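Local coordinates for phospholipase C-beta (PLC-beta) (Sepia officinalis, PDB 3QR0), which belongs to the phospholipase C-beta family, combining a PH domain, EF-hand-like helices, a TIM-barrel core made of X and Y regions, and a C2 domain, at residues Lys157-Leu162 with Lys211-Asp216; Lys169-Val174 with Asn205-Leu210; Ala189-Ala194 with Leu223-Arg228; Glu196-Pro201 with Phe215-Lys220; Asp282-Val287 with Gln296-Gly301. All blocks are in the same frame, centred on the assembly; numbering follows the deposited sequence.

All five contacts lie in the EF-hand-like helical region. Touching residues are most often buried in contacts 3 and 5 and most exposed in contact 2. Helix 215-225 is common to contacts 1, 3 and 4. Aromatic rings dominate contact 1, and its Phe213 also meets Trp200 of contact 4, whose chemistry is purely apolar. Contact 3 joins the same two helices as contact 4 nearer the C2 domain, adding an arginine bonded to a helix-end carbonyl. Contact 2 is a backbone-bonded two-stranded sheet with one lysine and one aspartate on its exposed face. Contact 5, between helix 273-288 and the start of helix 299-307, relies on a glutamate gripping an N-cap; its Val287 touches Phe219 of segment 215-220.

Contact 1: residues Lys157-Leu162 with Lys211-Asp216; sequences KLYFRL and KAFDFD
Tyr159 on helix 151-165, Phe213 in the turn before helix 215-225 and Phe215 at the start of that helix form an aromatic cluster inside the EF-hand fold. The tyrosine is the central ring. Its CG lies anti to the backbone N (chi1 175°), which sends the ring across to the turn that precedes the second helix. There Tyr159 OH donates to Phe213 O over 2.6 Å, approaching in the carbonyl plane on a lone pair, so the phenol fixes the chain just before the helix begins. A water that accepts from Phe215 N lies near the same hydroxyl and gives it a weak second bond.

The two phenylalanines meet the tyrosine in different ways. Phe215 turns its edge to the face of Tyr159, with ring centroids 5.6 Å apart and planes at 80°, while its CB stands 4.2 Å from the Tyr159 ring centroid, almost on the ring normal, in a CH-pi contact. Phe213 runs nearly parallel to the tyrosine, but the rings are slid apart and barely overlap; Tyr159 CE1 comes to 3.5 Å from Phe213 CD2. Asp214 sits at the N-cap of helix 215-225. The cluster extends through Phe213 to Phe218. One turn along from the tyrosine, Leu162 CD1 reaches the edge of the Phe213 ring, 3.9 Å from CZ.

Contact 2: residues Lys169-Val174 with Asn205-Leu210; sequences KNKIPV and NDAIDL
With CG anti to the carbonyl carbon in both Lys171 (chi1 -68°) and Asp209 (chi1 -69°), the two side chains run alongside each other; their antiparallel, non-hydrogen-bonded pairing puts them on one face of a small sheet. The lysine chain is extended, and its CE passes 3.4 Å from Asp209 OD2. The ammonium itself is farther off, with Lys171 NZ 4.5 Å from Asp209 OD2, too far for a salt bridge.

Strands 171-173 and 207-209 are consistent with the short ribbon that joins the two interhelical loops of an EF-hand pair. Its centre is the hydrogen-bonded pair Ile172 and Ile208: Ile172 N donates to Ile208 O and Ile208 N to Ile172 O, each at 2.7 Å and nearly straight. Beyond this pair, Leu210 N reaches Asn170 O at 3.1 Å, and Val174 N reaches Asp206 O at 3.0 Å as helix 174-181 begins.

Pro173 and Ala207 share the face of the charged pair. The isoleucines occupy the other, packing on Ile177, with Phe213 beside Ile172 and Trp200 beside Ile208. Ile172 CD1 also lies 3.9 Å from Leu210 CA. Backbone bonds therefore set the register and buried isoleucines bind the ribbon to the helices, while the outer charges probably add only a mild attraction.

Contact 3: residues Ala189-Ala194 with Leu223-Arg228; sequences ARISKA and LALLER
Helices 185-198 and 215-225 come close at two alanines, Ala194 and Ala224, whose CA atoms are 5.1 Å apart. Their methyl groups meet directly, CB to CB at 4.0 Å, and Ala194 CB also rests on the backbone of Leu225. A turn earlier on helix 185-198, Ile191 packs against Leu225, whose CG is anti to the backbone N (chi1 -179°), which carries Leu225 CD1 to 4.0 Å from Ile191 CG1.

Beside this apolar packing Arg190 spans to the end of the second helix. Its chain is bent at chi3 (65°), bringing NH2 within reach of Leu225 O. Arg190 NH2 donates to that oxygen over 2.9 Å in a bent bond, with the acceptor tilted out of the guanidinium plane. A water accepts from Arg190 NE at 2.8 Å and donates to Leu225 O at 2.6 Å, so the last helical carbonyl receives two bonds. A positive group here would probably interact well with the negative end of the helix dipole. NH2 also makes a salt bridge with Asp698, which in turn accepts from Glu227 N. Close alanine packing between helices, with an arginine bonded to the last helical carbonyl, thus joins two helices of the EF-hand fold beside the C2 region.

Contact 4: residues Glu196-Pro201 with Phe215-Lys220; sequences EKIGWP and FDTFFK
Ile198, near the end of helix 185-198, opens this contact between two helices of the EF-hand fold by laying its two branches on helix 215-225. The CG2 branch meets Thr217 CG2 at 3.6 Å. The CD1 end reaches farther, resting on the backbone of Lys220 and on its aliphatic stem; the 3.5 Å between Ile198 CD1 and Lys220 CG is tight. The lysine chain is extended past the isoleucine.

At Gly199 the helix stops in a Schellman motif: phi is positive (101°), and one of its two bonds back into the last turn runs from Gly199 N to Glu196 O, 3.0 Å. This reversal turns the chain so that Trp200 comes back toward the second helix, where its indole also lies under Ile198, whose CG2 is over the centre of the ring. Thr217 wedges into the corner between these two side chains. Its CG2, anti to the backbone N, lies 3.3 Å from Trp200 CZ2, while its hydroxyl is turned to Asp214 OD1 in a hydrogen bond near the helix start. Trp200 NE1 makes a weak bond to Ala212 O, and the indole stacks on Phe213. Farther round the indole, Trp200 CH2 sits 3.9 Å from Phe218 N and 4.3 Å from Phe218 CD1, at the edge of the phenylalanine ring.

Contact 5: residues Asp282-Val287 with Gln296-Gly301; sequences DYESAV and QLTKEG
Glu284 on helix 273-288 grips Thr298, the N-cap residue of helix 299-307, in the EF-hand-like region. Bent at chi2 (-63°), the glutamate folds toward the cap, and its OE2 takes two bonds: from Thr298 OG1 at 2.6 Å on the syn lone pair, and from Thr298 N at 2.7 Å, nearly straight but from above the carboxylate plane. Thr298 OG1 in turn accepts from Gly301 N at 3.2 Å, the capping bond, so the carboxylate holds the residue that caps the helix.

The other oxygen, OE1, bonds to Asn288 and weakly to a water that also donates to Gln296 O. Just before the cap, Leu297 makes backbone bonds with Ile245 in a short, weakly bonded sheet. Its CD1 meets Tyr283 CB at 4.1 Å. Tyr283 and Gly301 bring the helices within 5.3 Å, CA to CA. One turn on, Val287 lies roughly perpendicular to the Glu300 side chain, with Val287 CG1 3.3 Å from Glu300 CB.

Contact 1: residues Lys157-Leu162 with Lys211-Asp216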
# COMPACT_ATOMS: atom_id res chain seq x y z
N LYS A 157 20.48 4.62 -1.81
CA LYS A 157 19.96 4.14 -3.10
C LYS A 157 20.49 4.98 -4.27
O LYS A 157 20.96 4.44 -5.27
CB LYS A 157 18.43 4.16 -3.09
CG LYS A 157 17.79 3.81 -4.43
CD LYS A 157 16.33 3.42 -4.25
CE LYS A 157 15.63 3.28 -5.60
NZ LYS A 157 14.24 2.76 -5.46
N LEU A 158 20.41 6.30 -4.12
CA LEU A 158 20.98 7.23 -5.10
C LEU A 158 22.48 7.00 -5.25
O LEU A 158 23.01 7.02 -6.37
CB LEU A 158 20.70 8.68 -4.69
CG LEU A 158 21.28 9.79 -5.57
CD1 LEU A 158 20.77 9.66 -7.00
CD2 LEU A 158 20.95 11.15 -5.00
N TYR A 159 23.17 6.80 -4.12
CA TYR A 159 24.61 6.52 -4.13
C TYR A 159 24.92 5.27 -4.96
O TYR A 159 25.85 5.27 -5.77
CB TYR A 159 25.15 6.35 -2.71
CG TYR A 159 26.61 5.94 -2.66
CD1 TYR A 159 27.61 6.89 -2.76
CD2 TYR A 159 26.98 4.60 -2.53
CE1 TYR A 159 28.96 6.52 -2.73
CE2 TYR A 159 28.32 4.22 -2.49
CZ TYR A 159 29.30 5.19 -2.59
OH TYR A 159 30.63 4.83 -2.56
N PHE A 160 24.13 4.21 -4.76
CA PHE A 160 24.35 2.98 -5.51
C PHE A 160 23.98 3.10 -6.99
O PHE A 160 24.59 2.46 -7.84
CB PHE A 160 23.64 1.80 -4.86
CG PHE A 160 24.46 1.12 -3.81
CD1 PHE A 160 24.43 1.56 -2.49
CD2 PHE A 160 25.32 0.08 -4.15
CE1 PHE A 160 25.21 0.95 -1.52
CE2 PHE A 160 26.10 -0.54 -3.18
CZ PHE A 160 26.05 -0.10 -1.86
N ARG A 161 23.00 3.95 -7.29
CA ARG A 161 22.71 4.26 -8.68
C ARG A 161 23.93 4.91 -9.33
O ARG A 161 24.37 4.50 -10.41
CB ARG A 161 21.50 5.18 -8.83
CG ARG A 161 21.01 5.23 -10.26
CD ARG A 161 20.00 6.29 -10.53
NE ARG A 161 19.98 6.64 -11.95
CZ ARG A 161 18.99 7.28 -12.57
NH1 ARG A 161 17.90 7.65 -11.91
NH2 ARG A 161 19.10 7.54 -13.87
N LEU A 162 24.50 5.90 -8.66
CA LEU A 162 25.64 6.64 -9.19
C LEU A 162 26.90 5.79 -9.37
O LEU A 162 27.64 5.98 -10.33
CB LEU A 162 25.95 7.85 -8.30
CG LEU A 162 24.90 8.97 -8.36
CD1 LEU A 162 25.19 10.02 -7.31
CD2 LEU A 162 24.84 9.60 -9.75
N LYS A 211 37.25 5.85 -6.05
CA LYS A 211 38.04 5.88 -4.82
C LYS A 211 37.62 7.03 -3.91
O LYS A 211 37.43 6.84 -2.71
CB LYS A 211 39.54 6.01 -5.13
CG LYS A 211 40.14 4.81 -5.85
CD LYS A 211 41.43 5.19 -6.57
CE LYS A 211 41.93 4.05 -7.44
NZ LYS A 211 43.21 4.37 -8.11
N ALA A 212 37.49 8.22 -4.49
CA ALA A 212 37.13 9.43 -3.73
C ALA A 212 35.63 9.53 -3.46
O ALA A 212 35.21 10.39 -2.68
CB ALA A 212 37.62 10.67 -4.48
N PHE A 213 34.84 8.67 -4.09
CA PHE A 213 33.38 8.73 -4.01
C PHE A 213 32.84 7.68 -3.03
O PHE A 213 32.14 6.74 -3.42
CB PHE A 213 32.79 8.53 -5.41
CG PHE A 213 31.40 9.06 -5.57
CD1 PHE A 213 31.18 10.42 -5.81
CD2 PHE A 213 30.30 8.21 -5.52
CE1 PHE A 213 29.89 10.91 -5.97
CE2 PHE A 213 29.01 8.70 -5.68
CZ PHE A 213 28.81 10.05 -5.91
N ASP A 214 33.17 7.85 -1.75
CA ASP A 214 32.65 6.99 -0.68
C ASP A 214 31.32 7.54 -0.15
O ASP A 214 31.04 8.73 -0.29
CB ASP A 214 33.66 6.88 0.46
CG ASP A 214 34.00 8.23 1.08
OD1 ASP A 214 34.78 8.99 0.47
OD2 ASP A 214 33.48 8.53 2.17
N PHE A 215 30.53 6.68 0.48
CA PHE A 215 29.20 7.10 0.97
C PHE A 215 29.25 8.20 2.03
O PHE A 215 28.42 9.10 2.03
CB PHE A 215 28.39 5.91 1.49
CG PHE A 215 27.01 6.29 1.95
CD1 PHE A 215 26.05 6.68 1.04
CD2 PHE A 215 26.69 6.31 3.31
CE1 PHE A 215 24.78 7.07 1.45
CE2 PHE A 215 25.42 6.69 3.73
CZ PHE A 215 24.46 7.06 2.80
N ASP A 216 30.21 8.13 2.95
CA ASP A 216 30.27 9.12 4.03
C ASP A 216 30.58 10.52 3.50
O ASP A 216 30.04 11.50 4.00
CB ASP A 216 31.26 8.70 5.12
CG ASP A 216 30.73 7.56 5.98
OD1 ASP A 216 29.51 7.28 5.92
OD2 ASP A 216 31.52 6.95 6.73
O HOH W 1 31.58 3.82 0.59

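Contact 2: residues Lys169-Val174 with Asn205-Leu210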
# COMPACT_ATOMS: atom_id res chain seq x y z
N LYS A 169 33.81 3.74 -16.34
CA LYS A 169 35.25 3.48 -16.21
C LYS A 169 35.76 3.92 -14.84
O LYS A 169 36.66 4.75 -14.73
CB LYS A 169 36.03 4.14 -17.35
CG LYS A 169 35.38 3.93 -18.72
CD LYS A 169 36.37 4.02 -19.86
CE LYS A 169 35.68 3.73 -21.20
NZ LYS A 169 36.65 3.31 -22.25
N ASN A 170 35.15 3.35 -13.80
CA ASN A 170 35.45 3.66 -12.41
C ASN A 170 35.40 5.16 -12.07
O ASN A 170 36.14 5.65 -11.22
CB ASN A 170 36.82 3.07 -12.02
CG ASN A 170 36.83 1.55 -12.10
OD1 ASN A 170 35.86 0.88 -11.75
ND2 ASN A 170 37.95 0.99 -12.55
N LYS A 171 34.50 5.88 -12.74
CA LYS A 171 34.33 7.31 -12.51
C LYS A 171 32.85 7.68 -12.54
O LYS A 171 32.08 7.13 -13.34
CB LYS A 171 35.09 8.13 -13.55
CG LYS A 171 36.60 8.03 -13.45
CD LYS A 171 37.30 8.79 -14.56
CE LYS A 171 38.80 8.87 -14.32
NZ LYS A 171 39.51 9.62 -15.39
N ILE A 172 32.46 8.61 -11.67
CA ILE A 172 31.08 9.08 -11.59
C ILE A 172 31.00 10.44 -12.28
O ILE A 172 31.55 11.42 -11.78
CB ILE A 172 30.62 9.22 -10.13
CG1 ILE A 172 30.61 7.87 -9.41
CG2 ILE A 172 29.22 9.83 -10.07
CD1 ILE A 172 31.99 7.34 -9.04
N PRO A 173 30.31 10.51 -13.44
CA PRO A 173 30.22 11.81 -14.11
C PRO A 173 29.35 12.81 -13.34
O PRO A 173 28.31 12.43 -12.79
CB PRO A 173 29.61 11.47 -15.48
CG PRO A 173 29.01 10.13 -15.35
CD PRO A 173 29.62 9.44 -14.17
N VAL A 174 29.79 14.07 -13.28
CA VAL A 174 29.03 15.13 -12.62
C VAL A 174 27.67 15.29 -13.29
O VAL A 174 26.66 15.52 -12.63
CB VAL A 174 29.78 16.48 -12.65
CG1 VAL A 174 28.88 17.61 -12.13
CG2 VAL A 174 31.07 16.40 -11.83
N ASN A 205 31.39 18.78 -17.41
CA ASN A 205 31.89 17.58 -18.09
C ASN A 205 32.96 16.81 -17.29
O ASN A 205 33.67 15.97 -17.85
CB ASN A 205 32.45 17.96 -19.46
CG ASN A 205 31.47 18.77 -20.29
OD1 ASN A 205 30.32 18.37 -20.50
ND2 ASN A 205 31.92 19.92 -20.78
N ASP A 206 33.06 17.10 -15.99
CA ASP A 206 34.01 16.40 -15.13
C ASP A 206 33.45 15.06 -14.64
O ASP A 206 32.29 14.73 -14.89
CB ASP A 206 34.39 17.27 -13.92
CG ASP A 206 35.31 18.43 -14.29
OD1 ASP A 206 36.05 18.33 -15.29
OD2 ASP A 206 35.30 19.44 -13.56
N ALA A 207 34.30 14.29 -13.97
CA ALA A 207 33.91 13.01 -13.38
C ALA A 207 34.74 12.74 -12.12
O ALA A 207 35.91 13.12 -12.05
CB ALA A 207 34.10 11.89 -14.39
N ILE A 208 34.12 12.09 -11.14
CA ILE A 208 34.76 11.82 -9.85
C ILE A 208 35.23 10.37 -9.79
O ILE A 208 34.51 9.47 -10.20
CB ILE A 208 33.80 12.08 -8.67
CG1 ILE A 208 33.15 13.46 -8.79
CG2 ILE A 208 34.53 11.94 -7.35
CD1 ILE A 208 32.17 13.77 -7.69
N ASP A 209 36.44 10.15 -9.26
CA ASP A 209 36.98 8.80 -9.12
C ASP A 209 36.18 8.01 -8.08
O ASP A 209 35.79 8.56 -7.04
CB ASP A 209 38.45 8.84 -8.70
CG ASP A 209 39.37 9.37 -9.80
OD1 ASP A 209 40.55 9.64 -9.50
OD2 ASP A 209 38.92 9.52 -10.95
N LEU A 210 35.95 6.73 -8.36
CA LEU A 210 35.25 5.84 -7.43
C LEU A 210 35.92 5.83 -6.06
O LEU A 210 35.23 5.79 -5.04
CB LEU A 210 35.20 4.41 -7.99
CG LEU A 210 34.49 3.36 -7.12
CD1 LEU A 210 33.05 3.79 -6.82
CD2 LEU A 210 34.51 2.01 -7.79

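Contact 3: residues Ala189-Ala194 with Leu223-Arg228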
# COMPACT_ATOMS: atom_id res chain seq x y z
N ALA A 189 23.06 24.54 -10.32
CA ALA A 189 24.11 25.43 -9.81
C ALA A 189 24.40 25.15 -8.34
O ALA A 189 25.56 25.16 -7.92
CB ALA A 189 23.73 26.89 -10.01
N ARG A 190 23.35 24.90 -7.56
CA ARG A 190 23.50 24.55 -6.14
C ARG A 190 24.30 23.25 -6.01
O ARG A 190 25.21 23.15 -5.19
CB ARG A 190 22.14 24.39 -5.45
CG ARG A 190 21.38 25.69 -5.26
CD ARG A 190 20.07 25.45 -4.51
NE ARG A 190 20.30 24.98 -3.14
CZ ARG A 190 19.34 24.62 -2.28
NH1 ARG A 190 18.06 24.66 -2.64
NH2 ARG A 190 19.67 24.22 -1.06
N ILE A 191 23.94 22.27 -6.83
CA ILE A 191 24.63 20.98 -6.84
C ILE A 191 26.12 21.15 -7.14
O ILE A 191 26.96 20.61 -6.43
CB ILE A 191 23.96 20.00 -7.84
CG1 ILE A 191 22.60 19.55 -7.29
CG2 ILE A 191 24.86 18.80 -8.09
CD1 ILE A 191 21.69 18.93 -8.33
N SER A 192 26.44 21.93 -8.17
CA SER A 192 27.84 22.20 -8.52
C SER A 192 28.61 22.87 -7.37
O SER A 192 29.73 22.47 -7.05
CB SER A 192 27.93 23.08 -9.77
OG SER A 192 27.45 22.39 -10.91
N LYS A 193 27.99 23.88 -6.76
CA LYS A 193 28.59 24.58 -5.62
C LYS A 193 28.84 23.62 -4.45
O LYS A 193 29.88 23.70 -3.79
CB LYS A 193 27.68 25.72 -5.16
CG LYS A 193 27.55 26.87 -6.17
CD LYS A 193 28.57 27.98 -5.92
CE LYS A 193 28.15 28.88 -4.76
NZ LYS A 193 28.97 30.13 -4.70
N ALA A 194 27.89 22.72 -4.20
CA ALA A 194 28.01 21.74 -3.12
C ALA A 194 29.15 20.75 -3.39
O ALA A 194 29.90 20.42 -2.48
CB ALA A 194 26.69 20.99 -2.93
N LEU A 223 24.92 17.32 3.27
CA LEU A 223 25.07 18.42 4.24
C LEU A 223 25.38 19.74 3.54
O LEU A 223 24.86 20.79 3.92
CB LEU A 223 26.16 18.11 5.26
CG LEU A 223 25.95 16.89 6.17
CD1 LEU A 223 27.16 16.71 7.11
CD2 LEU A 223 24.67 17.03 6.97
N ALA A 224 26.23 19.69 2.52
CA ALA A 224 26.59 20.86 1.72
C ALA A 224 25.47 21.34 0.79
O ALA A 224 25.42 22.53 0.45
CB ALA A 224 27.84 20.58 0.90
N LEU A 225 24.59 20.43 0.38
CA LEU A 225 23.55 20.76 -0.60
C LEU A 225 22.32 21.40 0.02
O LEU A 225 21.94 22.51 -0.34
CB LEU A 225 23.13 19.52 -1.39
CG LEU A 225 22.05 19.75 -2.46
CD1 LEU A 225 22.51 20.82 -3.45
CD2 LEU A 225 21.72 18.46 -3.19
N LEU A 226 21.69 20.68 0.95
CA LEU A 226 20.44 21.16 1.54
C LEU A 226 20.72 22.08 2.71
O LEU A 226 21.68 21.87 3.46
CB LEU A 226 19.54 20.01 1.98
CG LEU A 226 18.89 19.23 0.83
CD1 LEU A 226 19.90 18.31 0.20
CD2 LEU A 226 17.67 18.46 1.29
N GLU A 227 19.89 23.12 2.84
CA GLU A 227 19.90 23.99 4.01
C GLU A 227 18.81 23.51 4.96
O GLU A 227 17.66 23.95 4.89
CB GLU A 227 19.67 25.45 3.59
CG GLU A 227 20.94 26.14 3.07
CD GLU A 227 20.67 27.44 2.31
OE1 GLU A 227 19.50 27.70 1.93
OE2 GLU A 227 21.64 28.20 2.10
N ARG A 228 19.18 22.58 5.84
CA ARG A 228 18.27 22.06 6.85
C ARG A 228 18.32 23.00 8.06
O ARG A 228 18.79 22.63 9.14
CB ARG A 228 18.66 20.63 7.21
CG ARG A 228 18.68 19.66 6.01
CD ARG A 228 17.29 19.47 5.40
NE ARG A 228 16.31 19.09 6.42
CZ ARG A 228 16.07 17.84 6.82
NH1 ARG A 228 16.69 16.80 6.27
NH2 ARG A 228 15.17 17.64 7.77
O HOH W 2 22.69 24.50 -1.83

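Contact 4: residues Glu196-Pro201 with Phe215-Lys220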
# COMPACT_ATOMS: atom_id res chain seq x y z
N GLU A 196 31.75 21.41 -5.18
CA GLU A 196 32.94 22.23 -5.01
C GLU A 196 33.33 22.35 -3.54
O GLU A 196 34.49 22.16 -3.18
CB GLU A 196 32.72 23.62 -5.62
CG GLU A 196 34.00 24.40 -5.88
CD GLU A 196 33.74 25.72 -6.59
OE1 GLU A 196 32.61 26.25 -6.48
OE2 GLU A 196 34.66 26.23 -7.27
N LYS A 197 32.35 22.65 -2.69
CA LYS A 197 32.57 22.80 -1.24
C LYS A 197 33.16 21.54 -0.60
O LYS A 197 33.95 21.64 0.34
CB LYS A 197 31.26 23.17 -0.55
CG LYS A 197 31.40 23.49 0.93
CD LYS A 197 30.15 24.18 1.46
CE LYS A 197 30.35 24.67 2.89
NZ LYS A 197 29.18 25.47 3.36
N ILE A 198 32.76 20.38 -1.10
CA ILE A 198 33.24 19.09 -0.59
C ILE A 198 34.67 18.77 -1.04
O ILE A 198 35.37 17.98 -0.39
CB ILE A 198 32.29 17.94 -1.03
CG1 ILE A 198 30.94 18.08 -0.33
CG2 ILE A 198 32.89 16.57 -0.73
CD1 ILE A 198 31.02 18.08 1.18
N GLY A 199 35.10 19.38 -2.14
CA GLY A 199 36.43 19.13 -2.70
C GLY A 199 36.43 18.18 -3.88
O GLY A 199 37.48 17.65 -4.26
N TRP A 200 35.25 17.95 -4.47
CA TRP A 200 35.12 17.12 -5.67
C TRP A 200 35.05 18.00 -6.91
O TRP A 200 34.64 19.16 -6.82
CB TRP A 200 33.84 16.28 -5.62
CG TRP A 200 33.88 15.08 -4.74
CD1 TRP A 200 34.99 14.43 -4.26
CD2 TRP A 200 32.76 14.33 -4.27
NE1 TRP A 200 34.62 13.35 -3.50
CE2 TRP A 200 33.25 13.26 -3.49
CE3 TRP A 200 31.37 14.47 -4.42
CZ2 TRP A 200 32.41 12.34 -2.87
CZ3 TRP A 200 30.53 13.56 -3.80
CH2 TRP A 200 31.06 12.50 -3.03
N PRO A 201 35.44 17.45 -8.08
CA PRO A 201 35.23 18.12 -9.36
C PRO A 201 33.75 18.46 -9.57
O PRO A 201 32.89 17.61 -9.34
CB PRO A 201 35.68 17.07 -10.38
CG PRO A 201 36.69 16.26 -9.66
CD PRO A 201 36.24 16.22 -8.23
N PHE A 215 30.53 6.68 0.48
CA PHE A 215 29.20 7.10 0.97
C PHE A 215 29.25 8.20 2.03
O PHE A 215 28.42 9.10 2.03
CB PHE A 215 28.39 5.91 1.49
CG PHE A 215 27.01 6.29 1.95
CD1 PHE A 215 26.05 6.68 1.04
CD2 PHE A 215 26.69 6.31 3.31
CE1 PHE A 215 24.78 7.07 1.45
CE2 PHE A 215 25.42 6.69 3.73
CZ PHE A 215 24.46 7.06 2.80
N ASP A 216 30.21 8.13 2.95
CA ASP A 216 30.27 9.12 4.03
C ASP A 216 30.58 10.52 3.50
O ASP A 216 30.04 11.50 4.00
CB ASP A 216 31.26 8.70 5.12
CG ASP A 216 30.73 7.56 5.98
OD1 ASP A 216 29.51 7.28 5.92
OD2 ASP A 216 31.52 6.95 6.73
N THR A 217 31.41 10.59 2.46
CA THR A 217 31.64 11.86 1.76
C THR A 217 30.40 12.25 0.96
O THR A 217 30.08 13.44 0.84
CB THR A 217 32.86 11.77 0.84
OG1 THR A 217 33.98 11.27 1.58
CG2 THR A 217 33.20 13.14 0.27
N PHE A 218 29.69 11.26 0.41
CA PHE A 218 28.41 11.52 -0.25
C PHE A 218 27.38 12.11 0.73
O PHE A 218 26.57 12.95 0.34
CB PHE A 218 27.85 10.25 -0.92
CG PHE A 218 26.72 10.51 -1.89
CD1 PHE A 218 26.91 11.34 -2.99
CD2 PHE A 218 25.48 9.92 -1.71
CE1 PHE A 218 25.87 11.58 -3.89
CE2 PHE A 218 24.43 10.15 -2.61
CZ PHE A 218 24.63 10.99 -3.69
N PHE A 219 27.42 11.69 2.00
CA PHE A 219 26.57 12.31 3.01
C PHE A 219 27.01 13.75 3.31
O PHE A 219 26.17 14.62 3.52
CB PHE A 219 26.53 11.51 4.32
CG PHE A 219 25.54 12.05 5.32
CD1 PHE A 219 24.18 11.87 5.12
CD2 PHE A 219 25.97 12.77 6.43
CE1 PHE A 219 23.25 12.38 6.03
CE2 PHE A 219 25.05 13.29 7.35
CZ PHE A 219 23.69 13.09 7.14
N LYS A 220 28.31 13.99 3.30
CA LYS A 220 28.84 15.36 3.45
C LYS A 220 28.35 16.25 2.29
O LYS A 220 28.15 17.45 2.45
CB LYS A 220 30.37 15.35 3.53
CG LYS A 220 30.97 16.53 4.30
CD LYS A 220 32.50 16.47 4.36
CE LYS A 220 33.08 17.81 4.77
NZ LYS A 220 34.58 17.82 4.80

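Contact 5: residues Asp282-Val287 with Gln296-Gly301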
# COMPACT_ATOMS: atom_id res chain seq x y z
N ASP A 282 28.64 5.40 16.35
CA ASP A 282 28.27 5.04 14.99
C ASP A 282 28.06 6.28 14.13
O ASP A 282 28.62 6.38 13.05
CB ASP A 282 26.97 4.21 14.96
CG ASP A 282 27.17 2.77 15.44
OD1 ASP A 282 28.31 2.25 15.34
OD2 ASP A 282 26.18 2.16 15.90
N TYR A 283 27.26 7.22 14.62
CA TYR A 283 26.87 8.37 13.82
C TYR A 283 28.03 9.35 13.68
O TYR A 283 28.28 9.88 12.60
CB TYR A 283 25.63 9.07 14.41
CG TYR A 283 24.49 8.13 14.75
CD1 TYR A 283 24.14 7.08 13.91
CD2 TYR A 283 23.75 8.30 15.92
CE1 TYR A 283 23.09 6.22 14.22
CE2 TYR A 283 22.70 7.44 16.24
CZ TYR A 283 22.37 6.40 15.39
OH TYR A 283 21.33 5.55 15.69
N GLU A 284 28.75 9.57 14.78
CA GLU A 284 29.92 10.45 14.78
C GLU A 284 31.08 9.89 13.96
O GLU A 284 31.82 10.66 13.36
CB GLU A 284 30.37 10.75 16.21
CG GLU A 284 29.46 11.72 16.92
CD GLU A 284 29.42 13.08 16.24
OE1 GLU A 284 30.51 13.61 15.90
OE2 GLU A 284 28.31 13.62 16.05
N SER A 285 31.23 8.57 13.94
CA SER A 285 32.20 7.92 13.04
C SER A 285 31.91 8.27 11.58
O SER A 285 32.82 8.65 10.84
CB SER A 285 32.18 6.40 13.23
OG SER A 285 32.69 6.04 14.49
N ALA A 286 30.64 8.12 11.19
CA ALA A 286 30.20 8.41 9.83
C ALA A 286 30.37 9.88 9.43
O ALA A 286 30.73 10.18 8.29
CB ALA A 286 28.74 7.99 9.65
N VAL A 287 30.13 10.80 10.36
CA VAL A 287 30.13 12.23 10.06
C VAL A 287 31.45 12.95 10.36
O VAL A 287 31.83 13.85 9.61
CB VAL A 287 28.96 12.93 10.78
CG1 VAL A 287 29.11 14.44 10.71
CG2 VAL A 287 27.63 12.50 10.16
N GLN A 296 29.52 12.25 22.62
CA GLN A 296 29.18 13.61 22.20
C GLN A 296 28.67 13.61 20.76
O GLN A 296 29.44 13.39 19.83
CB GLN A 296 30.40 14.53 22.33
CG GLN A 296 30.80 14.84 23.77
CD GLN A 296 31.71 16.06 23.88
OE1 GLN A 296 31.49 17.08 23.24
NE2 GLN A 296 32.73 15.96 24.73
N LEU A 297 27.37 13.85 20.61
CA LEU A 297 26.73 13.87 19.31
C LEU A 297 26.63 15.31 18.80
O LEU A 297 26.09 16.18 19.47
CB LEU A 297 25.33 13.25 19.40
CG LEU A 297 24.54 13.07 18.10
CD1 LEU A 297 25.24 12.11 17.15
CD2 LEU A 297 23.12 12.59 18.41
N THR A 298 27.17 15.53 17.60
CA THR A 298 27.19 16.85 16.96
C THR A 298 25.90 17.09 16.17
O THR A 298 25.08 16.19 16.00
CB THR A 298 28.40 16.98 16.00
OG1 THR A 298 28.32 15.98 14.98
CG2 THR A 298 29.72 16.82 16.75
N LYS A 299 25.74 18.32 15.69
CA LYS A 299 24.59 18.71 14.86
C LYS A 299 24.45 17.81 13.63
O LYS A 299 23.35 17.38 13.28
CB LYS A 299 24.76 20.17 14.44
CG LYS A 299 23.59 20.77 13.69
CD LYS A 299 23.76 22.28 13.52
CE LYS A 299 24.97 22.63 12.66
NZ LYS A 299 25.02 24.08 12.34
N GLU A 300 25.57 17.52 12.98
CA GLU A 300 25.58 16.69 11.78
C GLU A 300 25.32 15.22 12.13
O GLU A 300 24.68 14.50 11.36
CB GLU A 300 26.92 16.83 11.04
CG GLU A 300 27.14 18.20 10.38
CD GLU A 300 27.54 19.31 11.35
OE1 GLU A 300 28.00 19.03 12.49
OE2 GLU A 300 27.40 20.50 10.97
N GLY A 301 25.82 14.79 13.29
CA GLY A 301 25.52 13.46 13.83
C GLY A 301 24.04 13.28 14.14
O GLY A 301 23.48 12.21 13.90
O HOH W 3 31.68 13.90 18.46